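Side-chain contacts in N2152 (Neocallimastix frontalis, PDB 5U22), which probably hydrolyses rare arabinosyl linkages, as a family 39 glycoside hydrolase that joins a TIM barrel to a beta sandwich: residues Tyr112-Pro115 with Thr119-Asn122; Glu143-Asn146 with Thr151-Asp154; Glu147-Trp152 with Glu190-Asn195; Gln162-Thr167 with Lys194-Phe199. All coordinates share one frame; numbering follows the deposited sequence.

Contact 1 of 4, residues Tyr112-Pro115 with Thr119-Asn122; sequences YRWP and TWFN
Trp114 and Trp120 meet where a loop of the TIM barrel, running on from strand 98-102, turns into helix 117-134, and they illustrate how a loop can be packed onto the helix it introduces. Aromatic and aliphatic contact share the interface about equally. The outer corner of the Trp114 six-membered ring lies over one face of Trp120, with CH2 of Trp114 3.5 Å from CD1 of Trp120. The planes meet at 48°, an oblique pairing with 4.9 Å between the centroids. Trp120 reaches this place with CG anti to its backbone N (chi1 177°), and Thr167 on helix 160-174 takes the hydrogen of its NE1. With an alanine here, Trp114 would probably lose the surface its ring corner rests on, and Thr167 OG1 its indole donor.

Aliphatic contact comes next: the Pro115 ring leans on the methyl side of Thr119, CG of Pro115 lying 3.7 Å from CG2 of Thr119. The polar part of the contact is water-mediated. Thr119 lies in the first turn of the helix, where backbone N-H groups have no preceding carbonyl of the helix to bond. One water accepts from Thr119 N at 3.1 Å and donates to Pro115 O at 2.7 Å.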
loop_
_atom_site.group_PDB
_atom_site.type_symbol
_atom_site.label_atom_id
_atom_site.label_comp_id
_atom_site.label_asym_id
_atom_site.label_seq_id
_atom_site.Cartn_x
_atom_site.Cartn_y
_atom_site.Cartn_z
ATOM N N TYR A 112 -2.956 -22.884 5.380
ATOM C CA TYR A 112 -4.359 -23.194 5.112
ATOM C C TYR A 112 -4.594 -24.693 5.034
ATOM O O TYR A 112 -3.840 -25.428 4.391
ATOM C CB TYR A 112 -4.812 -22.554 3.799
ATOM C CG TYR A 112 -4.701 -21.051 3.785
ATOM C CD1 TYR A 112 -5.616 -20.266 4.472
ATOM C CD2 TYR A 112 -3.668 -20.413 3.098
ATOM C CE1 TYR A 112 -5.513 -18.882 4.470
ATOM C CE2 TYR A 112 -3.559 -19.033 3.090
ATOM C CZ TYR A 112 -4.483 -18.276 3.785
ATOM O OH TYR A 112 -4.387 -16.903 3.797
ATOM N N ARG A 113 -5.668 -25.142 5.667
ATOM C CA ARG A 113 -6.000 -26.561 5.644
ATOM C C ARG A 113 -6.805 -26.831 4.382
ATOM O O ARG A 113 -8.004 -26.551 4.323
ATOM C CB ARG A 113 -6.751 -26.950 6.912
ATOM C CG ARG A 113 -5.834 -27.002 8.118
ATOM C CD ARG A 113 -6.407 -27.904 9.185
ATOM N NE ARG A 113 -7.499 -27.240 9.879
ATOM C CZ ARG A 113 -7.314 -26.365 10.856
ATOM N NH1 ARG A 113 -6.083 -26.051 11.236
ATOM N NH2 ARG A 113 -8.356 -25.796 11.446
ATOM N N TRP A 114 -6.129 -27.357 3.363
ATOM C CA TRP A 114 -6.762 -27.611 2.077
ATOM C C TRP A 114 -7.817 -28.703 2.222
ATOM O O TRP A 114 -7.511 -29.784 2.743
ATOM C CB TRP A 114 -5.704 -28.030 1.067
ATOM C CG TRP A 114 -6.203 -28.395 -0.293
ATOM C CD1 TRP A 114 -6.263 -29.649 -0.836
ATOM C CD2 TRP A 114 -6.692 -27.498 -1.298
ATOM N NE1 TRP A 114 -6.753 -29.583 -2.125
ATOM C CE2 TRP A 114 -7.030 -28.276 -2.427
ATOM C CE3 TRP A 114 -6.880 -26.115 -1.353
ATOM C CZ2 TRP A 114 -7.539 -27.714 -3.595
ATOM C CZ3 TRP A 114 -7.384 -25.561 -2.516
ATOM C CH2 TRP A 114 -7.712 -26.357 -3.619
ATOM N N PRO A 115 -9.055 -28.462 1.792
ATOM C CA PRO A 115 -10.124 -29.463 1.948
ATOM C C PRO A 115 -10.386 -30.299 0.702
ATOM O O PRO A 115 -11.384 -31.032 0.685
ATOM C CB PRO A 115 -11.334 -28.575 2.252
ATOM C CG PRO A 115 -11.111 -27.383 1.348
ATOM C CD PRO A 115 -9.589 -27.183 1.283
ATOM N N THR A 119 -14.466 -29.049 -2.373
ATOM C CA THR A 119 -14.950 -28.088 -1.379
ATOM C C THR A 119 -14.458 -26.679 -1.679
ATOM O O THR A 119 -15.204 -25.707 -1.525
ATOM C CB THR A 119 -14.512 -28.525 0.015
ATOM O OG1 THR A 119 -15.199 -29.730 0.358
ATOM C CG2 THR A 119 -14.829 -27.451 1.068
ATOM N N TRP A 120 -13.203 -26.549 -2.102
ATOM C CA TRP A 120 -12.692 -25.245 -2.522
ATOM C C TRP A 120 -13.599 -24.608 -3.569
ATOM O O TRP A 120 -13.978 -23.435 -3.459
ATOM C CB TRP A 120 -11.272 -25.425 -3.049
ATOM C CG TRP A 120 -10.577 -24.208 -3.604
ATOM C CD1 TRP A 120 -10.097 -24.065 -4.875
ATOM C CD2 TRP A 120 -10.223 -23.005 -2.905
ATOM N NE1 TRP A 120 -9.477 -22.853 -5.016
ATOM C CE2 TRP A 120 -9.542 -22.177 -3.825
ATOM C CE3 TRP A 120 -10.423 -22.540 -1.599
ATOM C CZ2 TRP A 120 -9.062 -20.909 -3.483
ATOM C CZ3 TRP A 120 -9.941 -21.267 -1.256
ATOM C CH2 TRP A 120 -9.263 -20.474 -2.197
ATOM N N PHE A 121 -13.980 -25.382 -4.582
ATOM C CA PHE A 121 -14.826 -24.840 -5.637
ATOM C C PHE A 121 -16.230 -24.532 -5.123
ATOM O O PHE A 121 -16.809 -23.496 -5.472
ATOM C CB PHE A 121 -14.864 -25.819 -6.813
ATOM C CG PHE A 121 -13.748 -25.619 -7.818
ATOM C CD1 PHE A 121 -12.537 -25.050 -7.452
ATOM C CD2 PHE A 121 -13.934 -25.969 -9.148
ATOM C CE1 PHE A 121 -11.521 -24.860 -8.388
ATOM C CE2 PHE A 121 -12.926 -25.773 -10.093
ATOM C CZ PHE A 121 -11.722 -25.218 -9.710
ATOM N N ASN A 122 -16.804 -25.419 -4.302
ATOM C CA ASN A 122 -18.117 -25.137 -3.723
ATOM C C ASN A 122 -18.099 -23.836 -2.921
ATOM O O ASN A 122 -19.002 -23.001 -3.044
ATOM C CB ASN A 122 -18.565 -26.305 -2.843
ATOM C CG ASN A 122 -18.972 -27.517 -3.655
ATOM O OD1 ASN A 122 -19.525 -27.381 -4.749
ATOM N ND2 ASN A 122 -18.682 -28.710 -3.133
HETATM O O HOH W 1 -13.205 -31.572 -1.187
#

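Contact 2 of 4, residues Glu143-Asn146 with Thr151-Asp154; sequences EIWN and TWKD
Trp145 turns both a ring face and its indole N-H toward the chain at Thr151 and Trp152, so one side chain serves two kinds of contact. Its six-membered ring receives the edge of Trp152 in a T-shaped pair, the planes at 75° and the centroids 5.2 Å apart. CE3 of Trp152 comes within 3.6 Å of CZ2 of Trp145, while Trp152 CZ3 lies 3.8 Å from Trp145 CH2. NE1 of Trp145 donates to OG1 of Thr151 at 3.0 Å, through a bent bond (136° at the hydrogen) whose acceptor is tilted out of the ring plane. Thr151 presents that oxygen by setting it between its own backbone N and carbonyl carbon (chi1 60°). There OG1 also lies 3.0 Å from Asn146 O and close to Glu147 O, two carbonyls competing for a single hydroxyl proton. An alanine in place of Trp145 would probably leave the Trp152 edge facing a gap and Thr151 OG1 without its N-H donor.

This tight side is buried; Tyr112 and Trp120 add further edge-to-face pairs around Trp145. The looser side begins at Trp152, which is partly exposed although Leu158 O takes its NE1 hydrogen, and the chain then runs out to the surface at Lys153.

The contact follows the C-terminal end of barrel strand 139-143, and its Asn146 opens the Asn-Glu-Pro sequence characteristic of clan GH-A hydrolases, to which family 39 belongs. Ile144 and Trp152 pack on helix 160-174, and backbone bonds from Glu143 to Ile101 and Leu103 tie its base to the chain of strand 98-102.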
loop_
_atom_site.group_PDB
_atom_site.type_symbol
_atom_site.label_atom_id
_atom_site.label_comp_id
_atom_site.label_asym_id
_atom_site.label_seq_id
_atom_site.Cartn_x
_atom_site.Cartn_y
_atom_site.Cartn_z
ATOM N N GLU A 143 -8.708 -12.559 -5.454
ATOM C CA GLU A 143 -7.345 -13.010 -5.211
ATOM C C GLU A 143 -7.383 -14.498 -4.881
ATOM O O GLU A 143 -8.021 -14.902 -3.906
ATOM C CB GLU A 143 -6.718 -12.198 -4.078
ATOM C CG GLU A 143 -5.253 -12.495 -3.825
ATOM C CD GLU A 143 -4.705 -11.733 -2.629
ATOM O OE1 GLU A 143 -5.507 -11.144 -1.863
ATOM O OE2 GLU A 143 -3.468 -11.727 -2.458
ATOM N N ILE A 144 -6.709 -15.308 -5.699
ATOM C CA ILE A 144 -6.919 -16.754 -5.669
ATOM C C ILE A 144 -6.331 -17.382 -4.408
ATOM O O ILE A 144 -6.932 -18.295 -3.822
ATOM C CB ILE A 144 -6.357 -17.393 -6.959
ATOM C CG1 ILE A 144 -7.304 -17.111 -8.128
ATOM C CG2 ILE A 144 -6.132 -18.915 -6.787
ATOM C CD1 ILE A 144 -6.859 -17.704 -9.470
ATOM N N TRP A 145 -5.169 -16.911 -3.959
ATOM C CA TRP A 145 -4.481 -17.557 -2.847
ATOM C C TRP A 145 -3.724 -16.504 -2.047
ATOM O O TRP A 145 -3.880 -15.299 -2.265
ATOM C CB TRP A 145 -3.554 -18.662 -3.366
ATOM C CG TRP A 145 -3.195 -19.686 -2.316
ATOM C CD1 TRP A 145 -1.960 -19.903 -1.760
ATOM C CD2 TRP A 145 -4.083 -20.620 -1.698
ATOM N NE1 TRP A 145 -2.027 -20.921 -0.833
ATOM C CE2 TRP A 145 -3.318 -21.388 -0.787
ATOM C CE3 TRP A 145 -5.448 -20.896 -1.833
ATOM C CZ2 TRP A 145 -3.879 -22.398 -0.007
ATOM C CZ3 TRP A 145 -6.006 -21.917 -1.062
ATOM C CH2 TRP A 145 -5.218 -22.656 -0.160
ATOM N N ASN A 146 -2.897 -16.965 -1.107
ATOM C CA ASN A 146 -2.120 -16.070 -0.249
ATOM C C ASN A 146 -0.850 -16.802 0.137
ATOM O O ASN A 146 -0.922 -17.862 0.766
ATOM C CB ASN A 146 -2.906 -15.671 1.006
ATOM C CG ASN A 146 -2.128 -14.727 1.925
ATOM O OD1 ASN A 146 -1.425 -13.828 1.468
ATOM N ND2 ASN A 146 -2.272 -14.927 3.236
ATOM N N THR A 151 2.414 -21.497 2.161
ATOM C CA THR A 151 1.246 -22.263 2.584
ATOM C C THR A 151 0.818 -23.382 1.649
ATOM O O THR A 151 0.031 -24.229 2.074
ATOM C CB THR A 151 0.036 -21.341 2.784
ATOM O OG1 THR A 151 -0.280 -20.671 1.550
ATOM C CG2 THR A 151 0.331 -20.338 3.864
ATOM N N TRP A 152 1.282 -23.420 0.400
ATOM C CA TRP A 152 0.878 -24.518 -0.465
ATOM C C TRP A 152 1.747 -25.746 -0.209
ATOM O O TRP A 152 2.968 -25.642 -0.081
ATOM C CB TRP A 152 0.939 -24.131 -1.945
ATOM C CG TRP A 152 0.220 -25.194 -2.723
ATOM C CD1 TRP A 152 0.778 -26.269 -3.356
ATOM C CD2 TRP A 152 -1.197 -25.358 -2.822
ATOM N NE1 TRP A 152 -0.210 -27.066 -3.889
ATOM C CE2 TRP A 152 -1.431 -26.529 -3.576
ATOM C CE3 TRP A 152 -2.295 -24.615 -2.365
ATOM C CZ2 TRP A 152 -2.713 -26.966 -3.893
ATOM C CZ3 TRP A 152 -3.570 -25.054 -2.676
ATOM C CH2 TRP A 152 -3.769 -26.222 -3.426
ATOM N N LYS A 153 1.109 -26.917 -0.138
ATOM C CA LYS A 153 1.790 -28.178 0.148
ATOM C C LYS A 153 1.474 -29.178 -0.953
ATOM O O LYS A 153 0.306 -29.353 -1.312
ATOM C CB LYS A 153 1.355 -28.751 1.503
ATOM C CG LYS A 153 1.573 -27.827 2.696
ATOM C CD LYS A 153 3.034 -27.379 2.824
ATOM C CE LYS A 153 3.201 -26.385 3.979
ATOM N NZ LYS A 153 4.581 -25.823 4.046
ATOM N N ASP A 154 2.515 -29.837 -1.480
ATOM C CA ASP A 154 2.315 -30.844 -2.525
ATOM C C ASP A 154 1.331 -31.917 -2.088
ATOM O O ASP A 154 0.630 -32.504 -2.925
ATOM C CB ASP A 154 3.643 -31.511 -2.900
ATOM C CG ASP A 154 4.535 -30.632 -3.765
ATOM O OD1 ASP A 154 4.025 -29.696 -4.419
ATOM O OD2 ASP A 154 5.758 -30.903 -3.793
#

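Contact 3 of 4, residues Glu147-Trp152 with Glu190-Asn195; sequences EPDVTW and ENKMKN. With EDO (1,2-ethanediol), chain D.
Asp149 and Lys192 approach each other at about a right angle, and the lysine ammonium meets the carboxylate on its outer side. NZ of Lys192 donates to OD2 of Asp149 at 2.7 Å, and OD2 receives it on its anti lone pair, the one directed away from OD1. That leaves OD1 for the backbone N of Ser186, so both carboxylate oxygens are held. Lys192 runs out extended from its helix and then bends at chi3 (57°), which turns the ammonium toward the aspartate. The same NZ also donates to Trp187 O and makes a cation-pi contact with the Trp187 ring.

In the TIM barrel the two partners belong to successive strand-helix units. Helix 148-151 is a short turn after strand 139-143, whereas helix 190-202 follows the adjacent parallel strand 180-185, and Phe185 at the end of that strand touches both charged side chains. The salt bridge joins helix 148-151 to helix 190-202 at the surface; the Asp149 side chain is about 8 Å from a bound buffer molecule, probably from the crystallisation liquor, to which Glu147 OE1 is hydrogen-bonded.

Glu147 O accepts from Val150 N at 2.9 Å and from Thr151 N at 2.8 Å, closing the short turn that carries Asp149. At helix 190-202 the Glu189 carboxylate oxygens accept from Asn191 N and Lys192 N, while Glu190 N donates to O2 of a 1,2-ethanediol, probably also from the liquor, at 2.8 Å.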
loop_
_atom_site.group_PDB
_atom_site.type_symbol
_atom_site.label_atom_id
_atom_site.label_comp_id
_atom_site.label_asym_id
_atom_site.label_seq_id
_atom_site.Cartn_x
_atom_site.Cartn_y
_atom_site.Cartn_z
ATOM N N GLU A 147 0.293 -16.241 -0.247
ATOM C CA GLU A 147 1.605 -16.770 0.114
ATOM C C GLU A 147 1.731 -18.272 -0.168
ATOM O O GLU A 147 2.004 -19.059 0.748
ATOM C CB GLU A 147 1.927 -16.456 1.567
ATOM C CG GLU A 147 1.850 -14.946 1.828
ATOM C CD GLU A 147 2.551 -14.491 3.091
ATOM O OE1 GLU A 147 2.705 -15.303 4.037
ATOM O OE2 GLU A 147 2.951 -13.300 3.133
ATOM N N PRO A 148 1.569 -18.686 -1.421
ATOM C CA PRO A 148 1.747 -20.108 -1.736
ATOM C C PRO A 148 3.142 -20.600 -1.417
ATOM O O PRO A 148 3.317 -21.793 -1.125
ATOM C CB PRO A 148 1.450 -20.164 -3.238
ATOM C CG PRO A 148 1.824 -18.770 -3.734
ATOM C CD PRO A 148 1.359 -17.869 -2.631
ATOM N N ASP A 149 4.140 -19.702 -1.449
ATOM C CA ASP A 149 5.509 -20.060 -1.103
ATOM C C ASP A 149 5.665 -20.365 0.378
ATOM O O ASP A 149 6.720 -20.866 0.784
ATOM C CB ASP A 149 6.502 -18.958 -1.549
ATOM C CG ASP A 149 6.018 -17.530 -1.266
ATOM O OD1 ASP A 149 4.867 -17.330 -0.834
ATOM O OD2 ASP A 149 6.821 -16.592 -1.504
ATOM N N VAL A 150 4.633 -20.101 1.176
ATOM C CA VAL A 150 4.599 -20.459 2.581
ATOM C C VAL A 150 3.557 -21.537 2.859
ATOM O O VAL A 150 3.790 -22.430 3.677
ATOM C CB VAL A 150 4.337 -19.208 3.451
ATOM C CG1 VAL A 150 4.151 -19.584 4.921
ATOM C CG2 VAL A 150 5.469 -18.224 3.314
ATOM N N THR A 151 2.414 -21.497 2.161
ATOM C CA THR A 151 1.246 -22.263 2.584
ATOM C C THR A 151 0.818 -23.382 1.649
ATOM O O THR A 151 0.031 -24.229 2.074
ATOM C CB THR A 151 0.036 -21.341 2.784
ATOM O OG1 THR A 151 -0.280 -20.671 1.550
ATOM C CG2 THR A 151 0.331 -20.338 3.864
ATOM N N TRP A 152 1.282 -23.420 0.400
ATOM C CA TRP A 152 0.878 -24.518 -0.465
ATOM C C TRP A 152 1.747 -25.746 -0.209
ATOM O O TRP A 152 2.968 -25.642 -0.081
ATOM C CB TRP A 152 0.939 -24.131 -1.945
ATOM C CG TRP A 152 0.220 -25.194 -2.723
ATOM C CD1 TRP A 152 0.778 -26.269 -3.356
ATOM C CD2 TRP A 152 -1.197 -25.358 -2.822
ATOM N NE1 TRP A 152 -0.210 -27.066 -3.889
ATOM C CE2 TRP A 152 -1.431 -26.529 -3.576
ATOM C CE3 TRP A 152 -2.295 -24.615 -2.365
ATOM C CZ2 TRP A 152 -2.713 -26.966 -3.893
ATOM C CZ3 TRP A 152 -3.570 -25.054 -2.676
ATOM C CH2 TRP A 152 -3.769 -26.222 -3.426
ATOM N N GLU A 190 13.250 -13.710 -8.170
ATOM C CA GLU A 190 13.098 -13.601 -9.619
ATOM C C GLU A 190 12.792 -14.944 -10.274
ATOM O O GLU A 190 11.938 -15.019 -11.168
ATOM C CB GLU A 190 14.344 -12.975 -10.225
ATOM C CG GLU A 190 14.265 -12.792 -11.718
ATOM C CD GLU A 190 15.398 -11.949 -12.230
ATOM O OE1 GLU A 190 15.349 -10.712 -12.046
ATOM O OE2 GLU A 190 16.359 -12.529 -12.772
ATOM N N ASN A 191 13.495 -16.011 -9.873
ATOM C CA ASN A 191 13.240 -17.327 -10.462
ATOM C C ASN A 191 11.812 -17.780 -10.193
ATOM O O ASN A 191 11.145 -18.332 -11.079
ATOM C CB ASN A 191 14.221 -18.354 -9.906
ATOM C CG ASN A 191 15.561 -18.355 -10.631
ATOM O OD1 ASN A 191 15.803 -17.547 -11.517
ATOM N ND2 ASN A 191 16.440 -19.265 -10.238
ATOM N N LYS A 192 11.333 -17.559 -8.965
ATOM C CA LYS A 192 9.983 -17.944 -8.580
ATOM C C LYS A 192 8.946 -17.204 -9.417
ATOM O O LYS A 192 7.989 -17.806 -9.926
ATOM C CB LYS A 192 9.801 -17.654 -7.087
ATOM C CG LYS A 192 8.432 -17.961 -6.524
ATOM C CD LYS A 192 8.461 -17.939 -4.997
ATOM C CE LYS A 192 8.955 -16.601 -4.454
ATOM N NZ LYS A 192 9.063 -16.574 -2.967
ATOM N N MET A 193 9.134 -15.895 -9.587
ATOM C CA MET A 193 8.196 -15.108 -10.385
ATOM C C MET A 193 8.260 -15.500 -11.856
ATOM O O MET A 193 7.226 -15.662 -12.511
ATOM C CB MET A 193 8.484 -13.615 -10.227
ATOM C CG MET A 193 7.581 -12.727 -11.086
ATOM S SD MET A 193 5.823 -12.873 -10.669
ATOM C CE MET A 193 5.744 -11.848 -9.200
ATOM N N LYS A 194 9.468 -15.643 -12.396
ATOM C CA LYS A 194 9.606 -16.022 -13.798
ATOM C C LYS A 194 8.920 -17.356 -14.077
ATOM O O LYS A 194 8.178 -17.490 -15.057
ATOM C CB LYS A 194 11.089 -16.082 -14.166
ATOM C CG LYS A 194 11.361 -16.430 -15.642
ATOM C CD LYS A 194 12.871 -16.415 -15.932
ATOM C CE LYS A 194 13.193 -16.793 -17.373
ATOM N NZ LYS A 194 14.595 -16.387 -17.698
ATOM N N ASN A 195 9.170 -18.358 -13.223
ATOM C CA ASN A 195 8.511 -19.657 -13.381
ATOM C C ASN A 195 6.996 -19.492 -13.409
ATOM O O ASN A 195 6.304 -20.089 -14.238
ATOM C CB ASN A 195 8.936 -20.602 -12.261
ATOM C CG ASN A 195 10.198 -21.410 -12.605
ATOM O OD1 ASN A 195 10.355 -21.889 -13.734
ATOM N ND2 ASN A 195 11.084 -21.583 -11.628
HETATM C C1 EDO D . 15.071 -10.139 -7.791
HETATM O O1 EDO D . 15.567 -8.840 -7.657
HETATM C C2 EDO D . 15.423 -10.900 -6.537
HETATM O O2 EDO D . 15.316 -12.283 -6.852
#

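Contact 4 of 4, residues Gln162-Thr167 with Lys194-Phe199; sequences QMWKQT and KNFLQF
Trp164 and Phe196 join two neighbouring outer helices of the TIM barrel, helix 160-174 and helix 190-202, which flank strand 180-185 in the chain. This pair of residues shows how aromatic side chains can bridge helices whose backbones stand well apart: the CA atoms of Trp164 and Phe196 are 10.0 Å from each other.

The main interaction is a T-shaped aromatic pair. The edge of Phe196 points at one face of the indole, at 83° between planes and with 5.1 Å from the Phe196 centroid to that of the Trp164 five-membered ring. CZ of Phe196 leads, 3.7 Å from Trp164 CE2, and CE1 follows at 4.0 Å from Trp164 CD2. On both residues CG is anti to the backbone N, which sends each ring out from its helix toward the other. Cys205 O accepts from Trp164 NE1 and helps to fix the rotation of the indole, while Ile180 and Pro183 of the strand touch Trp164 and Phe196 respectively.

A looser contact sets an aromatic edge against an aliphatic chain. One turn further along, Phe199 brings the edge of its ring to Lys165, with CZ of Phe199 4.1 Å from Lys165 CB. The lysine chain bends at chi2 (62°), carrying its ammonium away from that ring to Asn203 O.

Hydrogen bonding acts within helix 160-174. Met163 O accepts twice from Thr167, whose backbone N lies 2.9 Å away and whose OG1 lies 2.7 Å away on the opposite face of the carbonyl plane.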
loop_
_atom_site.group_PDB
_atom_site.type_symbol
_atom_site.label_atom_id
_atom_site.label_comp_id
_atom_site.label_asym_id
_atom_site.label_seq_id
_atom_site.Cartn_x
_atom_site.Cartn_y
_atom_site.Cartn_z
ATOM N N GLN A 162 -1.228 -25.871 -10.497
ATOM C CA GLN A 162 -2.451 -26.578 -10.890
ATOM C C GLN A 162 -3.673 -25.943 -10.233
ATOM O O GLN A 162 -4.679 -25.667 -10.896
ATOM C CB GLN A 162 -2.362 -28.075 -10.527
ATOM C CG GLN A 162 -1.362 -28.954 -11.346
ATOM C CD GLN A 162 -1.455 -30.496 -11.074
ATOM O OE1 GLN A 162 -0.870 -31.042 -10.128
ATOM N NE2 GLN A 162 -2.159 -31.192 -11.952
ATOM N N MET A 163 -3.604 -25.693 -8.926
ATOM C CA MET A 163 -4.723 -25.043 -8.249
ATOM C C MET A 163 -4.979 -23.655 -8.831
ATOM O O MET A 163 -6.137 -23.249 -9.005
ATOM C CB MET A 163 -4.452 -24.971 -6.745
ATOM C CG MET A 163 -5.579 -24.320 -5.939
ATOM S SD MET A 163 -5.503 -22.495 -5.923
ATOM C CE MET A 163 -3.867 -22.198 -5.326
ATOM N N TRP A 164 -3.907 -22.919 -9.143
ATOM C CA TRP A 164 -4.054 -21.602 -9.753
ATOM C C TRP A 164 -4.800 -21.694 -11.071
ATOM O O TRP A 164 -5.798 -20.997 -11.291
ATOM C CB TRP A 164 -2.686 -20.948 -9.981
ATOM C CG TRP A 164 -2.811 -19.653 -10.772
ATOM C CD1 TRP A 164 -2.755 -19.503 -12.126
ATOM C CD2 TRP A 164 -3.045 -18.341 -10.231
ATOM N NE1 TRP A 164 -2.937 -18.176 -12.466
ATOM C CE2 TRP A 164 -3.111 -17.445 -11.320
ATOM C CE3 TRP A 164 -3.187 -17.838 -8.928
ATOM C CZ2 TRP A 164 -3.326 -16.066 -11.149
ATOM C CZ3 TRP A 164 -3.404 -16.467 -8.762
ATOM C CH2 TRP A 164 -3.466 -15.604 -9.863
ATOM N N LYS A 165 -4.292 -22.524 -11.984
ATOM C CA LYS A 165 -4.922 -22.683 -13.290
ATOM C C LYS A 165 -6.387 -23.079 -13.156
ATOM O O LYS A 165 -7.262 -22.508 -13.815
ATOM C CB LYS A 165 -4.153 -23.733 -14.091
ATOM C CG LYS A 165 -4.849 -24.197 -15.366
ATOM C CD LYS A 165 -5.053 -23.064 -16.356
ATOM C CE LYS A 165 -5.547 -23.595 -17.706
ATOM N NZ LYS A 165 -5.964 -22.488 -18.600
ATOM N N GLN A 166 -6.675 -24.060 -12.303
ATOM C CA GLN A 166 -8.041 -24.559 -12.209
ATOM C C GLN A 166 -8.965 -23.525 -11.589
ATOM O O GLN A 166 -10.119 -23.381 -12.011
ATOM C CB GLN A 166 -8.064 -25.868 -11.415
ATOM C CG GLN A 166 -7.428 -27.052 -12.167
ATOM C CD GLN A 166 -7.169 -28.262 -11.274
ATOM O OE1 GLN A 166 -7.962 -28.571 -10.380
ATOM N NE2 GLN A 166 -6.051 -28.948 -11.509
ATOM N N THR A 167 -8.482 -22.788 -10.595
ATOM C CA THR A 167 -9.333 -21.785 -9.969
ATOM C C THR A 167 -9.516 -20.585 -10.891
ATOM O O THR A 167 -10.594 -19.977 -10.936
ATOM C CB THR A 167 -8.735 -21.366 -8.622
ATOM O OG1 THR A 167 -8.499 -22.536 -7.831
ATOM C CG2 THR A 167 -9.678 -20.448 -7.883
ATOM N N LYS A 194 9.468 -15.643 -12.396
ATOM C CA LYS A 194 9.606 -16.022 -13.798
ATOM C C LYS A 194 8.920 -17.356 -14.077
ATOM O O LYS A 194 8.178 -17.490 -15.057
ATOM C CB LYS A 194 11.089 -16.082 -14.166
ATOM C CG LYS A 194 11.361 -16.430 -15.642
ATOM C CD LYS A 194 12.871 -16.415 -15.932
ATOM C CE LYS A 194 13.193 -16.793 -17.373
ATOM N NZ LYS A 194 14.595 -16.387 -17.698
ATOM N N ASN A 195 9.170 -18.358 -13.223
ATOM C CA ASN A 195 8.511 -19.657 -13.381
ATOM C C ASN A 195 6.996 -19.492 -13.409
ATOM O O ASN A 195 6.304 -20.089 -14.238
ATOM C CB ASN A 195 8.936 -20.602 -12.261
ATOM C CG ASN A 195 10.198 -21.410 -12.605
ATOM O OD1 ASN A 195 10.355 -21.889 -13.734
ATOM N ND2 ASN A 195 11.084 -21.583 -11.628
ATOM N N PHE A 196 6.459 -18.652 -12.529
ATOM C CA PHE A 196 5.018 -18.435 -12.507
ATOM C C PHE A 196 4.538 -17.712 -13.761
ATOM O O PHE A 196 3.483 -18.051 -14.312
ATOM C CB PHE A 196 4.610 -17.640 -11.269
ATOM C CG PHE A 196 3.175 -17.217 -11.303
ATOM C CD1 PHE A 196 2.177 -18.144 -11.066
ATOM C CD2 PHE A 196 2.819 -15.910 -11.597
ATOM C CE1 PHE A 196 0.846 -17.781 -11.101
ATOM C CE2 PHE A 196 1.486 -15.539 -11.639
ATOM C CZ PHE A 196 0.501 -16.477 -11.390
ATOM N N LEU A 197 5.265 -16.681 -14.195
ATOM C CA LEU A 197 4.860 -15.965 -15.400
ATOM C C LEU A 197 4.944 -16.859 -16.630
ATOM O O LEU A 197 4.065 -16.814 -17.501
ATOM C CB LEU A 197 5.730 -14.723 -15.592
ATOM C CG LEU A 197 5.491 -13.652 -14.534
ATOM C CD1 LEU A 197 6.474 -12.502 -14.730
ATOM C CD2 LEU A 197 4.055 -13.167 -14.609
ATOM N N GLN A 198 6.015 -17.648 -16.740
ATOM C CA GLN A 198 6.141 -18.552 -17.879
ATOM C C GLN A 198 4.998 -19.563 -17.898
ATOM O O GLN A 198 4.379 -19.802 -18.942
ATOM C CB GLN A 198 7.496 -19.251 -17.844
ATOM C CG GLN A 198 8.647 -18.366 -18.315
ATOM C CD GLN A 198 9.991 -19.075 -18.263
ATOM O OE1 GLN A 198 10.236 -19.899 -17.387
ATOM N NE2 GLN A 198 10.876 -18.738 -19.192
ATOM N N PHE A 199 4.699 -20.159 -16.744
ATOM C CA PHE A 199 3.573 -21.082 -16.643
ATOM C C PHE A 199 2.266 -20.407 -17.036
ATOM O O PHE A 199 1.456 -20.977 -17.780
ATOM C CB PHE A 199 3.474 -21.634 -15.218
ATOM C CG PHE A 199 2.223 -22.426 -14.970
ATOM C CD1 PHE A 199 2.181 -23.784 -15.256
ATOM C CD2 PHE A 199 1.078 -21.815 -14.480
ATOM C CE1 PHE A 199 1.024 -24.523 -15.039
ATOM C CE2 PHE A 199 -0.087 -22.542 -14.267
ATOM C CZ PHE A 199 -0.118 -23.897 -14.549
#

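From the N terminus, contact 1 comes first and closes the tight turn where the loop after strand 98-102 enters helix 117-134, ending before the others begin. Contact 2 then closes a turn after strand 139-143, with helix 148-151 as the span between its two segments. Contact 3 opens inside that span and shares Thr151 and Trp152 with it, but reaches on to helix 190-202, so the two interlock. Contact 4 likewise starts within the span of contact 3 and closes just beyond it on the same helix; these two cross and none nests. Tyr112 OH with Asn146 ND2 links contacts 1 and 2. Met163 joins the first two strand-helix units, touching Trp114, Ile144, Trp145 and Trp152; contacts 3 and 4 add the third.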